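Local coordinates for protein N-acetyltransferase (Staphylococcus aureus subsp. aureus, PDB 4M85) that probably transfers an acetyl group from acetyl-coenzyme A to an amine of its substrate, as many enzymes of the GNAT fold do, at residues 51-56 / 83-88; 12-17 / 43-48. One frame throughout, in Å; residues are numbered along the deposited sequence.

Contact 1: 51-56 / 83-88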
# COMPACT_ATOMS: atom_id res chain seq x y z
N ALA A 51 -1.87 10.25 -12.13
CA ALA A 51 -2.65 9.23 -12.80
C ALA A 51 -3.17 8.31 -11.70
O ALA A 51 -2.65 8.35 -10.58
CB ALA A 51 -1.78 8.45 -13.77
N THR A 52 -4.12 7.45 -12.01
CA THR A 52 -4.70 6.58 -11.00
C THR A 52 -3.98 5.25 -10.93
O THR A 52 -4.50 4.21 -11.37
CB THR A 52 -6.22 6.42 -11.20
OG1 THR A 52 -6.77 7.72 -11.36
CG2 THR A 52 -6.89 5.79 -9.98
N TYR A 53 -2.78 5.32 -10.36
CA TYR A 53 -1.94 4.19 -10.09
C TYR A 53 -2.49 3.53 -8.81
O TYR A 53 -3.39 4.07 -8.17
CB TYR A 53 -0.45 4.64 -9.95
CG TYR A 53 0.45 3.47 -9.71
CD1 TYR A 53 0.52 2.46 -10.63
CD2 TYR A 53 1.19 3.35 -8.54
CE1 TYR A 53 1.30 1.35 -10.40
CE2 TYR A 53 1.99 2.25 -8.31
CZ TYR A 53 2.03 1.24 -9.24
OH TYR A 53 2.79 0.10 -9.04
N ARG A 54 -2.02 2.33 -8.51
CA ARG A 54 -2.32 1.66 -7.22
C ARG A 54 -2.29 2.63 -6.03
O ARG A 54 -3.24 2.68 -5.20
CB ARG A 54 -1.27 0.58 -6.97
CG ARG A 54 -1.43 -0.70 -7.76
CD ARG A 54 -0.18 -1.54 -7.59
NE ARG A 54 -0.10 -2.68 -8.49
CZ ARG A 54 -0.54 -3.92 -8.22
NH1 ARG A 54 -1.13 -4.21 -7.06
NH2 ARG A 54 -0.36 -4.88 -9.11
N THR A 55 -1.22 3.42 -5.97
CA THR A 55 -1.01 4.38 -4.87
C THR A 55 -1.68 5.75 -5.08
O THR A 55 -1.28 6.71 -4.42
CB THR A 55 0.49 4.55 -4.58
OG1 THR A 55 1.16 4.95 -5.76
CG2 THR A 55 1.10 3.25 -4.14
N PHE A 56 -2.68 5.86 -5.95
CA PHE A 56 -3.42 7.13 -6.05
C PHE A 56 -3.86 7.59 -4.67
O PHE A 56 -4.25 6.76 -3.85
CB PHE A 56 -4.66 7.05 -6.94
CG PHE A 56 -5.03 8.36 -7.60
CD1 PHE A 56 -6.36 8.74 -7.75
CD2 PHE A 56 -4.03 9.20 -8.15
CE1 PHE A 56 -6.69 9.95 -8.41
CE2 PHE A 56 -4.35 10.38 -8.77
CZ PHE A 56 -5.69 10.77 -8.91
N LYS A 83 -5.46 -2.56 -14.09
CA LYS A 83 -5.68 -1.26 -14.73
C LYS A 83 -5.00 -0.13 -13.96
O LYS A 83 -4.40 0.78 -14.55
CB LYS A 83 -7.16 -0.96 -14.85
CG LYS A 83 -7.44 0.34 -15.58
CD LYS A 83 -8.92 0.67 -15.59
CE LYS A 83 -9.27 1.72 -14.56
NZ LYS A 83 -10.65 1.55 -14.03
N TYR A 84 -5.08 -0.19 -12.63
CA TYR A 84 -4.32 0.75 -11.80
C TYR A 84 -2.80 0.65 -12.05
O TYR A 84 -2.11 1.68 -12.20
CB TYR A 84 -4.66 0.54 -10.31
CG TYR A 84 -6.12 0.76 -9.98
CD1 TYR A 84 -6.85 1.77 -10.57
CD2 TYR A 84 -6.78 -0.07 -9.07
CE1 TYR A 84 -8.18 1.98 -10.26
CE2 TYR A 84 -8.12 0.12 -8.75
CZ TYR A 84 -8.81 1.15 -9.35
OH TYR A 84 -10.15 1.35 -9.06
N GLU A 85 -2.30 -0.57 -12.08
CA GLU A 85 -0.87 -0.84 -12.30
C GLU A 85 -0.37 -0.27 -13.63
O GLU A 85 0.71 0.28 -13.71
CB GLU A 85 -0.61 -2.35 -12.26
CG GLU A 85 0.82 -2.78 -12.61
CD GLU A 85 1.85 -2.24 -11.64
OE1 GLU A 85 1.45 -1.74 -10.58
OE2 GLU A 85 3.06 -2.31 -11.96
N LYS A 86 -1.16 -0.45 -14.69
CA LYS A 86 -0.79 0.04 -16.02
C LYS A 86 -0.68 1.56 -16.05
O LYS A 86 0.11 2.12 -16.82
CB LYS A 86 -1.80 -0.46 -17.06
CG LYS A 86 -1.39 -0.26 -18.50
CD LYS A 86 -2.32 -1.04 -19.41
CE LYS A 86 -2.11 -0.74 -20.89
NZ LYS A 86 -0.68 -0.87 -21.27
N ALA A 87 -1.41 2.24 -15.18
CA ALA A 87 -1.38 3.70 -15.16
C ALA A 87 -0.00 4.29 -14.82
O ALA A 87 0.24 5.46 -15.11
CB ALA A 87 -2.45 4.25 -14.20
N TRP A 88 0.89 3.48 -14.26
CA TRP A 88 2.28 3.85 -14.08
C TRP A 88 2.88 4.45 -15.37
O TRP A 88 3.70 5.37 -15.32
CB TRP A 88 3.08 2.65 -13.63
CG TRP A 88 4.49 2.95 -13.25
CD1 TRP A 88 5.60 2.80 -14.02
CD2 TRP A 88 4.95 3.40 -11.97
NE1 TRP A 88 6.73 3.15 -13.31
CE2 TRP A 88 6.36 3.52 -12.05
CE3 TRP A 88 4.31 3.71 -10.77
CZ2 TRP A 88 7.13 3.94 -10.97
CZ3 TRP A 88 5.07 4.14 -9.71
CH2 TRP A 88 6.47 4.26 -9.82
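Residues 51-56, in the loop between helix 37-49 and strand 60-65, lie against residues 83-88 of the helix 81-86 region; the backbones come closest at Y53 and Y84, whose CA atoms are 4.5 Å apart. T52 centres an inverse gamma turn and Y53 to F56 form a type I beta turn. Two CA-H...O contacts join the segments, one in each direction, Y84 CA with T52 O and Y53 CA with Y84 O, the latter at 3.3 Å.

A chi1 of -178° sends the Y53 ring alongside E85. Its hydroxyl donates to E85 OE1 at 2.7 Å, on the syn side of the carboxylate. R54 NE reaches the same oxygen at 2.8 Å in a salt bridge, in the plane of its own guanidinium but from above that of the carboxylate. Meanwhile W88 turns the edge of its six-membered ring onto a face of Y53, CE3 lying over the centre, with the planes at 61° and the centroids 4.9 Å apart: an edge-to-face pair. Nearer the surface, A87 CB rests 3.5 Å from T52 O, and T52 CG2 lies beside Y84 CE1.

E85 OE2 is bound by T102 OG1 and L104 N, and R54 NH1 by E81 and Y76. R54, though shared with E81, and the three other donors would favour an ionised E85. Its OE1, taking both Y53 OH and R54 NE, ties consecutive residues of the loop to a single side chain of the helix, and bonds at both oxygens should limit rotation of the carboxylate.

Contact 2: 12-17 / 43-48; sequences DRFDIA and AIEKSC
R13 lays its aliphatic chain across the backbone carbonyl of E45: CD is 3.3 Å from E45 O, while CB packs on C48 CB at 3.7 Å. Its chi1 of 69° sets CG between the backbone N and the carbonyl carbon, and from there the chain runs extended to NE. The guanidinium does not bond to the E45 carboxylate; its NH1 turns back to P10 O. R13 CG lies 3.7 Å above one face of the F14 ring, toward its rim, and F14 CZ sits over the rim of a guanidinium face.

F14 and the E45 side chain meet at about a right angle. The carboxylate stands at the ring's edge, OE1 3.3 Å from F14 CE1, an approach in which the weakly positive ring hydrogens would suit the anion. A water donates to both F14 O and E45 OE2, linking the first helix's backbone to the second's side chain.

Further along, A17 CB touches E45 CG at 3.6 Å and also I44 CG2, while C48 SG lies against I16 CG2 at 3.8 Å. I44 packs on V20 and W24 of helix 13-26, and I16 faces strand 60-65 through I60 and V62.

The segment axes approach to 8.5 Å with their directions 126° apart. In this mixed interface the R13 chain and E45 pack beside A17, I44, I16 and C48, joining two helices between the first two strands of the sheet, the helical connection characteristic of the GNAT fold.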
# COMPACT_ATOMS: atom_id res chain seq x y z
N ASP A 12 0.01 15.15 0.69
CA ASP A 12 0.53 14.05 1.51
C ASP A 12 1.52 13.17 0.74
O ASP A 12 2.20 12.35 1.33
CB ASP A 12 -0.61 13.16 2.01
CG ASP A 12 -1.55 13.88 2.93
OD1 ASP A 12 -1.10 14.75 3.75
OD2 ASP A 12 -2.76 13.56 2.85
N ARG A 13 1.61 13.35 -0.57
CA ARG A 13 2.31 12.38 -1.41
C ARG A 13 3.79 12.17 -1.11
O ARG A 13 4.35 11.12 -1.38
CB ARG A 13 2.10 12.72 -2.89
CG ARG A 13 2.78 13.97 -3.39
CD ARG A 13 2.31 14.17 -4.84
NE ARG A 13 2.96 15.30 -5.50
CZ ARG A 13 2.61 16.57 -5.34
NH1 ARG A 13 1.64 16.93 -4.51
NH2 ARG A 13 3.27 17.51 -6.01
N PHE A 14 4.44 13.18 -0.55
CA PHE A 14 5.87 13.06 -0.29
C PHE A 14 6.14 12.08 0.87
O PHE A 14 7.06 11.24 0.78
CB PHE A 14 6.47 14.46 -0.13
CG PHE A 14 6.19 15.33 -1.32
CD1 PHE A 14 6.96 15.21 -2.46
CD2 PHE A 14 5.10 16.18 -1.35
CE1 PHE A 14 6.66 15.94 -3.60
CE2 PHE A 14 4.79 16.91 -2.48
CZ PHE A 14 5.58 16.80 -3.60
N ASP A 15 5.33 12.15 1.92
CA ASP A 15 5.43 11.21 3.05
C ASP A 15 4.94 9.82 2.67
O ASP A 15 5.56 8.81 3.01
CB ASP A 15 4.66 11.75 4.26
CG ASP A 15 5.43 12.87 5.01
OD1 ASP A 15 6.67 12.76 5.17
OD2 ASP A 15 4.79 13.84 5.47
N ILE A 16 3.83 9.77 1.93
CA ILE A 16 3.33 8.51 1.39
C ILE A 16 4.45 7.81 0.56
O ILE A 16 4.70 6.61 0.72
CB ILE A 16 2.05 8.73 0.58
CG1 ILE A 16 0.89 9.12 1.51
CG2 ILE A 16 1.71 7.50 -0.25
CD1 ILE A 16 -0.43 9.46 0.84
N ALA A 17 5.15 8.56 -0.29
CA ALA A 17 6.22 7.99 -1.10
C ALA A 17 7.32 7.33 -0.25
O ALA A 17 7.81 6.27 -0.57
CB ALA A 17 6.81 9.08 -2.00
N ALA A 43 9.16 9.25 -8.68
CA ALA A 43 8.19 8.46 -9.43
C ALA A 43 6.95 8.08 -8.61
O ALA A 43 5.82 8.18 -9.11
CB ALA A 43 8.83 7.24 -10.02
N ILE A 44 7.16 7.61 -7.37
CA ILE A 44 6.04 7.20 -6.51
C ILE A 44 5.20 8.42 -6.17
O ILE A 44 3.98 8.34 -6.18
CB ILE A 44 6.52 6.49 -5.21
CG1 ILE A 44 7.26 5.20 -5.53
CG2 ILE A 44 5.38 6.13 -4.29
CD1 ILE A 44 8.29 4.80 -4.47
N GLU A 45 5.84 9.54 -5.89
CA GLU A 45 5.16 10.78 -5.61
C GLU A 45 4.21 11.13 -6.77
O GLU A 45 3.07 11.51 -6.55
CB GLU A 45 6.15 11.93 -5.44
CG GLU A 45 7.02 11.88 -4.18
CD GLU A 45 8.24 12.78 -4.28
OE1 GLU A 45 8.28 13.59 -5.21
OE2 GLU A 45 9.17 12.66 -3.44
N LYS A 46 4.71 11.01 -7.99
CA LYS A 46 3.88 11.33 -9.15
C LYS A 46 2.75 10.32 -9.28
O LYS A 46 1.65 10.69 -9.71
CB LYS A 46 4.73 11.36 -10.43
CG LYS A 46 5.59 12.60 -10.56
CD LYS A 46 6.64 12.43 -11.66
CE LYS A 46 7.29 13.76 -12.01
NZ LYS A 46 8.64 13.56 -12.58
N SER A 47 3.04 9.05 -8.93
CA SER A 47 2.05 7.97 -8.98
C SER A 47 0.82 8.26 -8.11
O SER A 47 -0.24 7.69 -8.35
CB SER A 47 2.66 6.62 -8.58
OG SER A 47 2.79 6.42 -7.18
N CYS A 48 0.99 9.13 -7.11
CA CYS A 48 -0.06 9.46 -6.14
C CYS A 48 -1.04 10.49 -6.66
O CYS A 48 -2.16 10.52 -6.17
CB CYS A 48 0.55 10.00 -4.82
SG CYS A 48 1.51 8.81 -3.84
O HOH W 1 9.40 11.70 -0.85

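How the contacts relate
The two contacts lie in series along the chain, their centres 12 Å apart: contact 2 fastens helix 37-49 to helix 13-26, and contact 1 then fastens the loop that leaves helix 37-49 to residues 83-88. They meet where that helix gives way to the loop. T55 OG1 of contact 1 and S47 OG of contact 2 are 2.6 Å apart, a probable hydrogen bond, and T55 O lies 3.5 Å from C48 SG. Y53 CB packs 3.5 Å from S47 O. S47 also touches W88, and Y53 touches W24, further along helix 13-26, so both contacts involve that helix. Neither contact contains an identified ligand.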